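Local coordinates for probable oxidoreductase protein (Rhizobium etli, PDB 4FB5) that probably acts as a nucleotide-binding oxidoreductase of the GFO/IDH/MocA family, at residues G29-G34 against D96-T101; A113-G118 against A139-S144; H162-V167 against W219-H224; V175-V180 against G264-L269. All blocks are in the same frame, centred on the assembly; numbering follows the deposited sequence.

Contact 1 (G29-G34 against D96-T101); sequences GLIGTG and DVVSVT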
loop_
_atom_site.group_PDB
_atom_site.type_symbol
_atom_site.label_atom_id
_atom_site.label_comp_id
_atom_site.label_asym_id
_atom_site.label_seq_id
_atom_site.Cartn_x
_atom_site.Cartn_y
_atom_site.Cartn_z
ATOM N N GLY A 29 6.082 28.136 -32.109
ATOM C CA GLY A 29 4.740 28.194 -32.630
ATOM C C GLY A 29 3.960 27.050 -32.046
ATOM O O GLY A 29 4.431 25.911 -32.097
ATOM N N LEU A 30 2.788 27.324 -31.476
ATOM C CA LEU A 30 1.946 26.241 -30.969
ATOM C C LEU A 30 0.678 26.149 -31.761
ATOM O O LEU A 30 0.043 27.152 -31.986
ATOM C CB LEU A 30 1.579 26.509 -29.517
ATOM C CG LEU A 30 1.138 25.420 -28.526
ATOM C CD1 LEU A 30 0.092 25.998 -27.608
ATOM C CD2 LEU A 30 0.595 24.185 -29.180
ATOM N N ILE A 31 0.298 24.940 -32.160
ATOM C CA ILE A 31 -1.027 24.652 -32.785
ATOM C C ILE A 31 -1.846 23.720 -31.895
ATOM O O ILE A 31 -1.350 22.671 -31.492
ATOM C CB ILE A 31 -0.868 23.964 -34.143
ATOM C CG1 ILE A 31 0.314 24.559 -34.897
ATOM C CG2 ILE A 31 -2.107 24.130 -34.983
ATOM C CD1 ILE A 31 0.959 23.586 -35.861
ATOM N N GLY A 32 -3.091 24.098 -31.610
ATOM C CA GLY A 32 -3.948 23.375 -30.654
ATOM C C GLY A 32 -3.859 23.960 -29.242
ATOM O O GLY A 32 -2.783 24.404 -28.816
ATOM N N THR A 33 -4.981 23.987 -28.518
ATOM C CA THR A 33 -5.043 24.635 -27.184
ATOM C C THR A 33 -5.849 23.862 -26.166
ATOM O O THR A 33 -5.998 24.323 -25.022
ATOM C CB THR A 33 -5.603 26.104 -27.210
ATOM O OG1 THR A 33 -6.976 26.126 -27.665
ATOM C CG2 THR A 33 -4.733 27.007 -28.083
ATOM N N GLY A 34 -6.386 22.715 -26.605
ATOM C CA GLY A 34 -6.927 21.696 -25.718
ATOM C C GLY A 34 -5.851 21.284 -24.725
ATOM O O GLY A 34 -4.742 21.844 -24.723
ATOM N N ASP A 96 10.790 29.046 -34.943
ATOM C CA ASP A 96 11.830 28.054 -35.248
ATOM C C ASP A 96 11.324 26.620 -35.026
ATOM O O ASP A 96 11.729 25.683 -35.740
ATOM C CB ASP A 96 13.059 28.304 -34.373
ATOM C CG ASP A 96 13.382 29.794 -34.216
ATOM O OD1 ASP A 96 13.007 30.576 -35.117
ATOM O OD2 ASP A 96 14.005 30.181 -33.198
ATOM N N VAL A 97 10.414 26.478 -34.046
ATOM C CA VAL A 97 9.886 25.185 -33.543
ATOM C C VAL A 97 8.376 25.151 -33.596
ATOM O O VAL A 97 7.726 26.043 -33.070
ATOM C CB VAL A 97 10.231 24.991 -32.040
ATOM C CG1 VAL A 97 9.778 23.632 -31.565
ATOM C CG2 VAL A 97 11.713 25.166 -31.786
ATOM N N VAL A 98 7.812 24.107 -34.186
ATOM C CA VAL A 98 6.355 23.931 -34.102
ATOM C C VAL A 98 5.927 22.838 -33.106
ATOM O O VAL A 98 6.485 21.746 -33.091
ATOM C CB VAL A 98 5.712 23.748 -35.492
ATOM C CG1 VAL A 98 4.222 23.656 -35.374
ATOM C CG2 VAL A 98 6.094 24.929 -36.419
ATOM N N SER A 99 4.974 23.185 -32.240
ATOM C CA SER A 99 4.363 22.264 -31.284
ATOM C C SER A 99 3.037 21.863 -31.865
ATOM O O SER A 99 2.088 22.638 -31.818
ATOM C CB SER A 99 4.088 22.965 -29.944
ATOM O OG SER A 99 5.110 22.788 -28.973
ATOM N N VAL A 100 2.950 20.666 -32.412
ATOM C CA VAL A 100 1.659 20.186 -32.903
ATOM C C VAL A 100 0.978 19.408 -31.816
ATOM O O VAL A 100 1.542 18.470 -31.307
ATOM C CB VAL A 100 1.793 19.273 -34.119
ATOM C CG1 VAL A 100 0.441 18.925 -34.636
ATOM C CG2 VAL A 100 2.586 19.967 -35.211
ATOM N N THR A 101 -0.229 19.809 -31.449
ATOM C CA THR A 101 -0.953 19.167 -30.352
ATOM C C THR A 101 -2.392 19.091 -30.712
ATOM O O THR A 101 -3.231 19.070 -29.835
ATOM C CB THR A 101 -0.924 19.988 -29.039
ATOM O OG1 THR A 101 -1.638 21.208 -29.224
ATOM C CG2 THR A 101 0.473 20.318 -28.618
#

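Contact 2 (A113-G118 against A139-S144); sequences AALEAG and ATAERS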
loop_
_atom_site.group_PDB
_atom_site.type_symbol
_atom_site.label_atom_id
_atom_site.label_comp_id
_atom_site.label_asym_id
_atom_site.label_seq_id
_atom_site.Cartn_x
_atom_site.Cartn_y
_atom_site.Cartn_z
ATOM N N ALA A 113 4.036 19.915 -43.293
ATOM C CA ALA A 113 4.107 21.287 -43.740
ATOM C C ALA A 113 5.134 22.009 -42.880
ATOM O O ALA A 113 5.867 22.857 -43.367
ATOM C CB ALA A 113 2.776 21.943 -43.660
ATOM N N ALA A 114 5.226 21.657 -41.608
ATOM C CA ALA A 114 6.178 22.319 -40.732
ATOM C C ALA A 114 7.604 21.998 -41.141
ATOM O O ALA A 114 8.428 22.895 -41.331
ATOM C CB ALA A 114 5.938 21.931 -39.283
ATOM N N LEU A 115 7.884 20.707 -41.279
ATOM C CA LEU A 115 9.220 20.253 -41.611
ATOM C C LEU A 115 9.718 20.854 -42.918
ATOM O O LEU A 115 10.766 21.511 -42.943
ATOM C CB LEU A 115 9.265 18.725 -41.634
ATOM C CG LEU A 115 9.251 18.104 -40.227
ATOM C CD1 LEU A 115 8.910 16.635 -40.294
ATOM C CD2 LEU A 115 10.569 18.309 -39.489
ATOM N N GLU A 116 8.943 20.638 -43.981
ATOM C CA GLU A 116 9.153 21.254 -45.297
ATOM C C GLU A 116 9.454 22.734 -45.214
ATOM O O GLU A 116 10.336 23.206 -45.930
ATOM C CB GLU A 116 7.927 21.056 -46.198
ATOM C CG GLU A 116 7.954 19.749 -47.003
ATOM C CD GLU A 116 6.620 19.446 -47.711
ATOM O OE1 GLU A 116 5.664 20.241 -47.544
ATOM O OE2 GLU A 116 6.521 18.413 -48.428
ATOM N N ALA A 117 8.727 23.469 -44.364
ATOM C CA ALA A 117 9.011 24.898 -44.165
ATOM C C ALA A 117 10.191 25.096 -43.252
ATOM O O ALA A 117 10.303 26.134 -42.595
ATOM C CB ALA A 117 7.801 25.651 -43.645
ATOM N N GLY A 118 11.050 24.070 -43.213
ATOM C CA GLY A 118 12.337 24.066 -42.497
ATOM C C GLY A 118 12.315 24.306 -40.999
ATOM O O GLY A 118 13.138 25.074 -40.496
ATOM N N ALA A 139 10.108 10.089 -43.791
ATOM C CA ALA A 139 10.769 10.417 -45.042
ATOM C C ALA A 139 10.992 11.909 -45.039
ATOM O O ALA A 139 12.158 12.352 -45.102
ATOM C CB ALA A 139 9.945 9.979 -46.232
ATOM N N THR A 140 9.918 12.690 -44.879
ATOM C CA THR A 140 10.118 14.122 -44.780
ATOM C C THR A 140 11.234 14.392 -43.794
ATOM O O THR A 140 12.312 14.788 -44.213
ATOM C CB THR A 140 8.900 14.901 -44.354
ATOM O OG1 THR A 140 7.830 14.675 -45.277
ATOM C CG2 THR A 140 9.229 16.369 -44.305
ATOM N N ALA A 141 10.996 14.126 -42.510
ATOM C CA ALA A 141 11.877 14.562 -41.425
ATOM C C ALA A 141 13.356 14.265 -41.648
ATOM O O ALA A 141 14.201 15.124 -41.445
ATOM C CB ALA A 141 11.407 13.946 -40.101
ATOM N N GLU A 142 13.646 13.017 -42.009
ATOM C CA GLU A 142 14.982 12.596 -42.426
ATOM C C GLU A 142 15.487 13.589 -43.462
ATOM O O GLU A 142 16.527 14.235 -43.280
ATOM C CB GLU A 142 14.931 11.182 -43.027
ATOM C CG GLU A 142 15.259 10.068 -42.028
ATOM C CD GLU A 142 14.775 8.668 -42.474
ATOM O OE1 GLU A 142 13.944 8.575 -43.413
ATOM O OE2 GLU A 142 15.218 7.652 -41.861
ATOM N N ARG A 143 14.702 13.720 -44.534
ATOM C CA ARG A 143 14.964 14.689 -45.596
ATOM C C ARG A 143 15.057 16.112 -45.069
ATOM O O ARG A 143 15.922 16.852 -45.495
ATOM C CB ARG A 143 13.905 14.596 -46.688
ATOM C CG ARG A 143 14.202 15.445 -47.892
ATOM C CD ARG A 143 13.284 15.106 -49.042
ATOM N NE ARG A 143 11.908 15.540 -48.783
ATOM C CZ ARG A 143 10.867 14.728 -48.585
ATOM N NH1 ARG A 143 11.011 13.394 -48.608
ATOM N NH2 ARG A 143 9.669 15.262 -48.371
ATOM N N SER A 144 14.167 16.475 -44.150
ATOM C CA SER A 144 14.165 17.813 -43.572
ATOM C C SER A 144 15.532 18.167 -42.997
ATOM O O SER A 144 16.528 17.502 -43.282
ATOM C CB SER A 144 13.092 17.928 -42.488
ATOM O OG SER A 144 11.903 17.262 -42.875
#

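Contact 3 (H162-V167 against W219-H224); sequences HIRKLV and WYLFGH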
loop_
_atom_site.group_PDB
_atom_site.type_symbol
_atom_site.label_atom_id
_atom_site.label_comp_id
_atom_site.label_asym_id
_atom_site.label_seq_id
_atom_site.Cartn_x
_atom_site.Cartn_y
_atom_site.Cartn_z
ATOM N N HIS A 162 16.030 6.439 -13.615
ATOM C CA HIS A 162 16.708 5.625 -12.666
ATOM C C HIS A 162 16.430 4.161 -12.838
ATOM O O HIS A 162 17.277 3.365 -12.523
ATOM C CB HIS A 162 16.402 6.037 -11.265
ATOM C CG HIS A 162 17.428 5.568 -10.284
ATOM N ND1 HIS A 162 18.749 5.973 -10.342
ATOM C CD2 HIS A 162 17.334 4.735 -9.222
ATOM C CE1 HIS A 162 19.421 5.412 -9.355
ATOM N NE2 HIS A 162 18.587 4.660 -8.660
ATOM N N ILE A 163 15.251 3.779 -13.323
ATOM C CA ILE A 163 15.017 2.363 -13.602
ATOM C C ILE A 163 15.960 1.858 -14.696
ATOM O O ILE A 163 16.611 0.809 -14.537
ATOM C CB ILE A 163 13.549 2.042 -13.897
ATOM C CG1 ILE A 163 12.790 2.129 -12.561
ATOM C CG2 ILE A 163 13.415 0.629 -14.429
ATOM C CD1 ILE A 163 11.256 2.251 -12.598
ATOM N N ARG A 164 16.057 2.625 -15.772
ATOM C CA ARG A 164 16.940 2.291 -16.893
ATOM C C ARG A 164 18.356 2.100 -16.430
ATOM O O ARG A 164 18.966 1.104 -16.779
ATOM C CB ARG A 164 16.949 3.394 -17.904
ATOM C CG ARG A 164 17.245 2.922 -19.253
ATOM C CD ARG A 164 17.147 4.079 -20.174
ATOM N NE ARG A 164 18.460 4.565 -20.555
ATOM C CZ ARG A 164 19.018 4.304 -21.731
ATOM N NH1 ARG A 164 18.388 3.558 -22.631
ATOM N NH2 ARG A 164 20.205 4.786 -22.001
ATOM N N LYS A 165 18.851 3.042 -15.625
ATOM C CA LYS A 165 20.175 2.950 -15.056
ATOM C C LYS A 165 20.393 1.671 -14.217
ATOM O O LYS A 165 21.335 0.905 -14.502
ATOM C CB LYS A 165 20.518 4.208 -14.252
ATOM C CG LYS A 165 21.971 4.292 -13.674
ATOM C CD LYS A 165 22.228 5.679 -13.004
ATOM C CE LYS A 165 23.313 5.632 -11.912
ATOM N NZ LYS A 165 24.652 5.095 -12.418
ATOM N N LEU A 166 19.561 1.418 -13.211
ATOM C CA LEU A 166 19.706 0.147 -12.496
ATOM C C LEU A 166 19.734 -1.079 -13.436
ATOM O O LEU A 166 20.597 -1.954 -13.311
ATOM C CB LEU A 166 18.607 -0.052 -11.471
ATOM C CG LEU A 166 18.366 1.045 -10.455
ATOM C CD1 LEU A 166 17.172 0.676 -9.586
ATOM C CD2 LEU A 166 19.581 1.183 -9.645
ATOM N N VAL A 167 18.800 -1.140 -14.375
ATOM C CA VAL A 167 18.773 -2.263 -15.301
ATOM C C VAL A 167 20.082 -2.347 -16.117
ATOM O O VAL A 167 20.705 -3.437 -16.192
ATOM C CB VAL A 167 17.577 -2.220 -16.257
ATOM C CG1 VAL A 167 17.660 -3.352 -17.198
ATOM C CG2 VAL A 167 16.331 -2.331 -15.488
ATOM N N TRP A 219 10.731 0.524 -25.000
ATOM C CA TRP A 219 11.684 0.922 -25.988
ATOM C C TRP A 219 12.832 1.523 -25.248
ATOM O O TRP A 219 13.971 1.088 -25.375
ATOM C CB TRP A 219 11.109 1.951 -26.960
ATOM C CG TRP A 219 12.191 2.520 -27.785
ATOM C CD1 TRP A 219 12.839 1.894 -28.819
ATOM C CD2 TRP A 219 12.861 3.794 -27.609
ATOM N NE1 TRP A 219 13.846 2.705 -29.321
ATOM C CE2 TRP A 219 13.869 3.881 -28.613
ATOM C CE3 TRP A 219 12.665 4.892 -26.755
ATOM C CZ2 TRP A 219 14.689 5.016 -28.769
ATOM C CZ3 TRP A 219 13.483 6.027 -26.916
ATOM C CH2 TRP A 219 14.492 6.063 -27.910
ATOM N N TYR A 220 12.514 2.542 -24.465
ATOM C CA TYR A 220 13.475 3.258 -23.612
ATOM C C TYR A 220 14.345 2.339 -22.778
ATOM O O TYR A 220 15.553 2.539 -22.677
ATOM C CB TYR A 220 12.701 4.130 -22.673
ATOM C CG TYR A 220 13.538 5.039 -21.861
ATOM C CD1 TYR A 220 14.346 6.012 -22.473
ATOM C CD2 TYR A 220 13.506 4.971 -20.474
ATOM C CE1 TYR A 220 15.117 6.866 -21.700
ATOM C CE2 TYR A 220 14.266 5.796 -19.707
ATOM C CZ TYR A 220 15.065 6.747 -20.314
ATOM O OH TYR A 220 15.822 7.574 -19.526
ATOM N N LEU A 221 13.713 1.331 -22.185
ATOM C CA LEU A 221 14.379 0.395 -21.291
ATOM C C LEU A 221 15.136 -0.745 -22.015
ATOM O O LEU A 221 16.212 -1.168 -21.563
ATOM C CB LEU A 221 13.340 -0.208 -20.347
ATOM C CG LEU A 221 12.831 0.751 -19.274
ATOM C CD1 LEU A 221 11.667 0.144 -18.468
ATOM C CD2 LEU A 221 13.963 1.115 -18.362
ATOM N N PHE A 222 14.572 -1.242 -23.119
ATOM C CA PHE A 222 15.055 -2.457 -23.736
ATOM C C PHE A 222 15.295 -2.290 -25.226
ATOM O O PHE A 222 16.434 -2.220 -25.689
ATOM C CB PHE A 222 14.069 -3.601 -23.467
ATOM C CG PHE A 222 13.888 -3.904 -21.993
ATOM C CD1 PHE A 222 14.968 -4.331 -21.227
ATOM C CD2 PHE A 222 12.648 -3.700 -21.369
ATOM C CE1 PHE A 222 14.812 -4.588 -19.867
ATOM C CE2 PHE A 222 12.464 -3.940 -20.022
ATOM C CZ PHE A 222 13.539 -4.389 -19.258
ATOM N N GLY A 223 14.202 -2.254 -25.967
ATOM C CA GLY A 223 14.214 -1.822 -27.321
ATOM C C GLY A 223 12.885 -2.208 -27.919
ATOM O O GLY A 223 11.883 -2.363 -27.195
ATOM N N HIS A 224 12.890 -2.343 -29.243
ATOM C CA HIS A 224 11.698 -2.556 -30.027
ATOM C C HIS A 224 11.104 -3.977 -29.931
ATOM O O HIS A 224 11.713 -4.881 -29.388
ATOM C CB HIS A 224 11.977 -2.145 -31.464
ATOM C CG HIS A 224 11.965 -0.663 -31.676
ATOM N ND1 HIS A 224 10.828 0.105 -31.518
ATOM C CD2 HIS A 224 12.946 0.192 -32.052
ATOM C CE1 HIS A 224 11.109 1.370 -31.773
ATOM N NE2 HIS A 224 12.387 1.450 -32.111
#

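Contact 4 (V175-V180 against G264-L269); sequences VNHVRV and GISAVL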
loop_
_atom_site.group_PDB
_atom_site.type_symbol
_atom_site.label_atom_id
_atom_site.label_comp_id
_atom_site.label_asym_id
_atom_site.label_seq_id
_atom_site.Cartn_x
_atom_site.Cartn_y
_atom_site.Cartn_z
ATOM N N VAL A 175 17.381 -9.575 -17.538
ATOM C CA VAL A 175 15.931 -9.504 -17.540
ATOM C C VAL A 175 15.401 -10.673 -18.348
ATOM O O VAL A 175 15.844 -10.834 -19.450
ATOM C CB VAL A 175 15.484 -8.154 -18.112
ATOM C CG1 VAL A 175 13.994 -8.103 -18.308
ATOM C CG2 VAL A 175 15.947 -7.017 -17.163
ATOM N N ASN A 176 14.538 -11.507 -17.749
ATOM C CA ASN A 176 13.913 -12.663 -18.370
ATOM C C ASN A 176 12.485 -12.272 -18.822
ATOM O O ASN A 176 12.106 -12.571 -19.955
ATOM C CB ASN A 176 13.661 -13.835 -17.385
ATOM C CG ASN A 176 14.780 -14.074 -16.377
ATOM O OD1 ASN A 176 15.952 -14.300 -16.746
ATOM N ND2 ASN A 176 14.424 -14.104 -15.089
ATOM N N HIS A 177 11.696 -11.662 -17.917
ATOM C CA HIS A 177 10.265 -11.435 -18.101
ATOM C C HIS A 177 9.820 -10.007 -17.800
ATOM O O HIS A 177 10.312 -9.353 -16.880
ATOM C CB HIS A 177 9.533 -12.361 -17.174
ATOM C CG HIS A 177 8.051 -12.309 -17.297
ATOM N ND1 HIS A 177 7.408 -12.187 -18.505
ATOM C CD2 HIS A 177 7.076 -12.436 -16.365
ATOM C CE1 HIS A 177 6.100 -12.213 -18.311
ATOM N NE2 HIS A 177 5.872 -12.372 -17.022
ATOM N N VAL A 178 8.875 -9.505 -18.562
ATOM C CA VAL A 178 8.396 -8.153 -18.302
ATOM C C VAL A 178 6.905 -8.049 -18.493
ATOM O O VAL A 178 6.417 -8.495 -19.495
ATOM C CB VAL A 178 9.060 -7.123 -19.210
ATOM C CG1 VAL A 178 8.409 -5.760 -19.015
ATOM C CG2 VAL A 178 10.544 -7.077 -18.943
ATOM N N ARG A 179 6.219 -7.436 -17.525
ATOM C CA ARG A 179 4.770 -7.177 -17.541
ATOM C C ARG A 179 4.493 -5.685 -17.594
ATOM O O ARG A 179 5.160 -4.931 -16.895
ATOM C CB ARG A 179 4.164 -7.731 -16.268
ATOM C CG ARG A 179 4.043 -9.197 -16.362
ATOM C CD ARG A 179 3.789 -9.814 -15.027
ATOM N NE ARG A 179 4.110 -11.244 -14.959
ATOM C CZ ARG A 179 3.938 -11.987 -13.865
ATOM N NH1 ARG A 179 3.460 -11.417 -12.761
ATOM N NH2 ARG A 179 4.261 -13.291 -13.833
ATOM N N VAL A 180 3.491 -5.243 -18.357
ATOM C CA VAL A 180 3.203 -3.781 -18.472
ATOM C C VAL A 180 1.741 -3.472 -18.657
ATOM O O VAL A 180 1.169 -3.970 -19.585
ATOM C CB VAL A 180 3.936 -3.175 -19.663
ATOM C CG1 VAL A 180 3.654 -1.734 -19.741
ATOM C CG2 VAL A 180 5.351 -3.296 -19.416
ATOM N N GLY A 264 15.384 -11.533 -27.094
ATOM C CA GLY A 264 14.447 -12.579 -26.655
ATOM C C GLY A 264 13.673 -12.429 -25.320
ATOM O O GLY A 264 13.078 -13.407 -24.873
ATOM N N ILE A 265 13.643 -11.227 -24.715
ATOM C CA ILE A 265 12.850 -10.978 -23.498
ATOM C C ILE A 265 11.362 -11.176 -23.704
ATOM O O ILE A 265 10.771 -10.682 -24.649
ATOM C CB ILE A 265 12.980 -9.568 -22.975
ATOM C CG1 ILE A 265 14.345 -9.313 -22.378
ATOM C CG2 ILE A 265 11.987 -9.346 -21.870
ATOM C CD1 ILE A 265 14.490 -7.849 -21.997
ATOM N N SER A 266 10.755 -11.901 -22.788
ATOM C CA SER A 266 9.387 -12.263 -22.931
ATOM C C SER A 266 8.535 -11.235 -22.186
ATOM O O SER A 266 8.814 -10.918 -21.040
ATOM C CB SER A 266 9.220 -13.649 -22.377
ATOM O OG SER A 266 8.039 -13.733 -21.606
ATOM N N ALA A 267 7.514 -10.688 -22.840
ATOM C CA ALA A 267 6.817 -9.539 -22.286
ATOM C C ALA A 267 5.316 -9.685 -22.461
ATOM O O ALA A 267 4.874 -10.270 -23.418
ATOM C CB ALA A 267 7.347 -8.246 -22.907
ATOM N N VAL A 268 4.538 -9.248 -21.489
ATOM C CA VAL A 268 3.088 -9.197 -21.623
ATOM C C VAL A 268 2.705 -7.750 -21.543
ATOM O O VAL A 268 3.223 -7.043 -20.689
ATOM C CB VAL A 268 2.374 -9.959 -20.527
ATOM C CG1 VAL A 268 0.881 -9.983 -20.773
ATOM C CG2 VAL A 268 2.880 -11.385 -20.484
ATOM N N LEU A 269 1.843 -7.320 -22.458
ATOM C CA LEU A 269 1.253 -5.963 -22.486
ATOM C C LEU A 269 -0.294 -6.037 -22.404
ATOM O O LEU A 269 -0.939 -6.846 -23.057
ATOM C CB LEU A 269 1.665 -5.213 -23.734
ATOM C CG LEU A 269 1.439 -3.704 -23.800
ATOM C CD1 LEU A 269 2.564 -3.098 -24.609
ATOM C CD2 LEU A 269 0.062 -3.271 -24.350
#

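Contact 1 (G29-G34 against D96-T101)
Gly29, Leu30 and Ile31 pair in parallel with Val98, Ser99 and Val100 in the middle of the N-terminal sheet, where strand 27-31 lies between strands 58-63 and 97-100. Backbone bonds link Gly29 N to Val97 O (2.8 Å), Ser99 N to Gly29 O (2.8 Å) and Ile31 N to Ser99 O (2.9 Å). Past the last bridge, Thr101 extends the pairing: its N and its OG1 both donate to Ile31 O, the hydroxyl lying 2.7 Å from that oxygen and 23° out of the carbonyl plane. With chi1 at 66°, OG1 sits between the backbone N and the carbonyl carbon of Thr101, which brings it to the Ile31 carbonyl. A valine here would probably leave Ile31 O with the backbone amide alone of these two donors, the shorter bond being lost. On one face Ile31 CD1 packs on the methyls of Val98 and Val100, with Met110 of helix 107-116 against Ile31. On the other, Leu30 CD2 meets Ser99 CB at 3.8 Å, while Ser99 OG bonds to His40 and Trp44 of helix 35-44. The first and fourth strands thus lie side by side ahead of the turn holding Gly32 and Gly34, consistent with the GxGxxG motif of a Rossmann nucleotide-binding fold.

Contact 2 (A113-G118 against A139-S144)
A serine hydroxyl lies against an aliphatic carbon here: Ser144 OG is 3.3 Å from Leu115 CB and does not bond across the contact. The hydroxyl instead makes a weak hydrogen bond to Thr140 O, 2.8 Å away and one turn back, in the helix that Ser144 follows. With chi1 at -40°, OG stands beside the Ser144 backbone N and can reach that carbonyl. Leu115 carries most of the packing. Its CB also meets the methyl CG2 of Thr140 at 3.6 Å, one branch, CD1, rests on Ala141 CB at 3.7 Å, and the other, CD2, lies along Ser144 CB. With Thr140 OG1 beside the backbone N (chi1 -59°) and bonded back to the carbonyl of Arg136, the methyl CG2 is left anti to N and faces the leucine. Toward the exposed side, Glu116 OE2 approaches the edge of the Arg143 guanidinium, 4.5 Å from NH2 and beyond salt-bridge range; one face of that guanidinium lies over Thr140 CA. The contact joins the C-terminal ends of helices 107-116 and 131-143, which belong to successive crossovers of the Rossmann domain, and Leu115 also touches Val121 of strand 120-123 beneath. The hydroxyls of Thr140 and Ser144 turn back to carbonyls of helix 131-143, the serine only weakly, so the two helices are held together here by apolar packing, with at most a loose electrostatic attraction at the rim.

Contact 3 (H162-V167 against W219-H224)
Helix 158-168 and the last turn of helix 206-221, both in the C-terminal domain, meet through Arg164, Leu221 and their neighbours. The polar link is Arg164 NH1 to Tyr220 O, 3.0 Å long and fairly straight (161° at the hydrogen), with the oxygen at the edge of the guanidinium and in its plane. The arginine chain gets there by crossing one face of the Tyr220 ring at about a right angle. Its CD sits 3.5 Å from the ring centroid as a CH-pi contact, and a bend at chi3 (103°) turns the guanidinium away toward the carbonyl. CZ is 5.0 Å from the same centroid, so any cation-pi attraction is weak. A positive charge beside the C-terminal turn of a helix would probably also be favourable to the helix dipole. Leu221 slides past Arg164 in the opposite direction, putting CD2 against Arg164 CA at 3.5 Å and against Ile163 CG2 at 4.0 Å. Farther along, Val167 CG1 approaches Phe222 CE1 obliquely at 4.1 Å. Val167 and Phe222 also touch Val175 of strand 175-183, placing both helices against the large mixed sheet, the helix-on-sheet layering of a GFO/IDH/MocA C-terminal domain.

Contact 4 (V175-V180 against G264-L269)
Ser266 O receives two donors from the adjacent parallel strand, Val178 N at 2.9 Å and the imidazole ND1 of His177 at 3.2 Å. The amide comes nearly head-on, whereas ND1 stands above the carbonyl plane, 56° out of it. A chi1 of -177° lays the ring beside Ser266, and its other nitrogen, NE2, accepts from Arg179 NE at 2.9 Å. Arg179 in turn forms salt bridges to Glu181 and Asp183 of the third subunit, so the histidine links the backbone of strand 266-272 to a charged intersubunit cluster. A leucine in place of this histidine would probably leave Arg179 NE without this acceptor and deprive Ser266 O of its second donor. The parallel ladder continues from Val268 N to Val178 O (2.8 Å) and from Val180 N to Val268 O (3.0 Å), and begins with Ser266 N to Asn176 O (3.2 Å). Around it, Val268 CG2 lies at the edge of the His177 ring, Ile265 CD1 packs on Val175 CG1 at 3.7 Å, and Ile265 CG2 meets Val178 CG2. Asn176 and His177 form a classic beta bulge opposite Tyr287 of strand 281-288, while strand 254-261 flanks strand 266-272 on its far side. Val178, Val180 and Leu269 face helix 206-221; His177, Arg179, Ser266 and Val268 look the other way, toward the third subunit.

Overall arrangement
From the N terminus, contact 1 opens on the first strand and closes a loop of 61 residues on strand 97-100. Contact 2 follows in series, closing a short loop of 20 residues between two later helices of the same Rossmann domain; the two meet where Val98 packs on Ala114. The chain then enters the C-terminal domain, where contacts 3 and 4 cross: segment 162-167 opens contact 3, 175-180 opens contact 4, 219-224 closes contact 3 and 264-269 closes contact 4. Phe222 joins this pair by packing on Val178 and Ile265. Contacts 1 and 4, centres about 36 Å apart, lie on opposite sides of the chain's centre, in the cores of the two sheets.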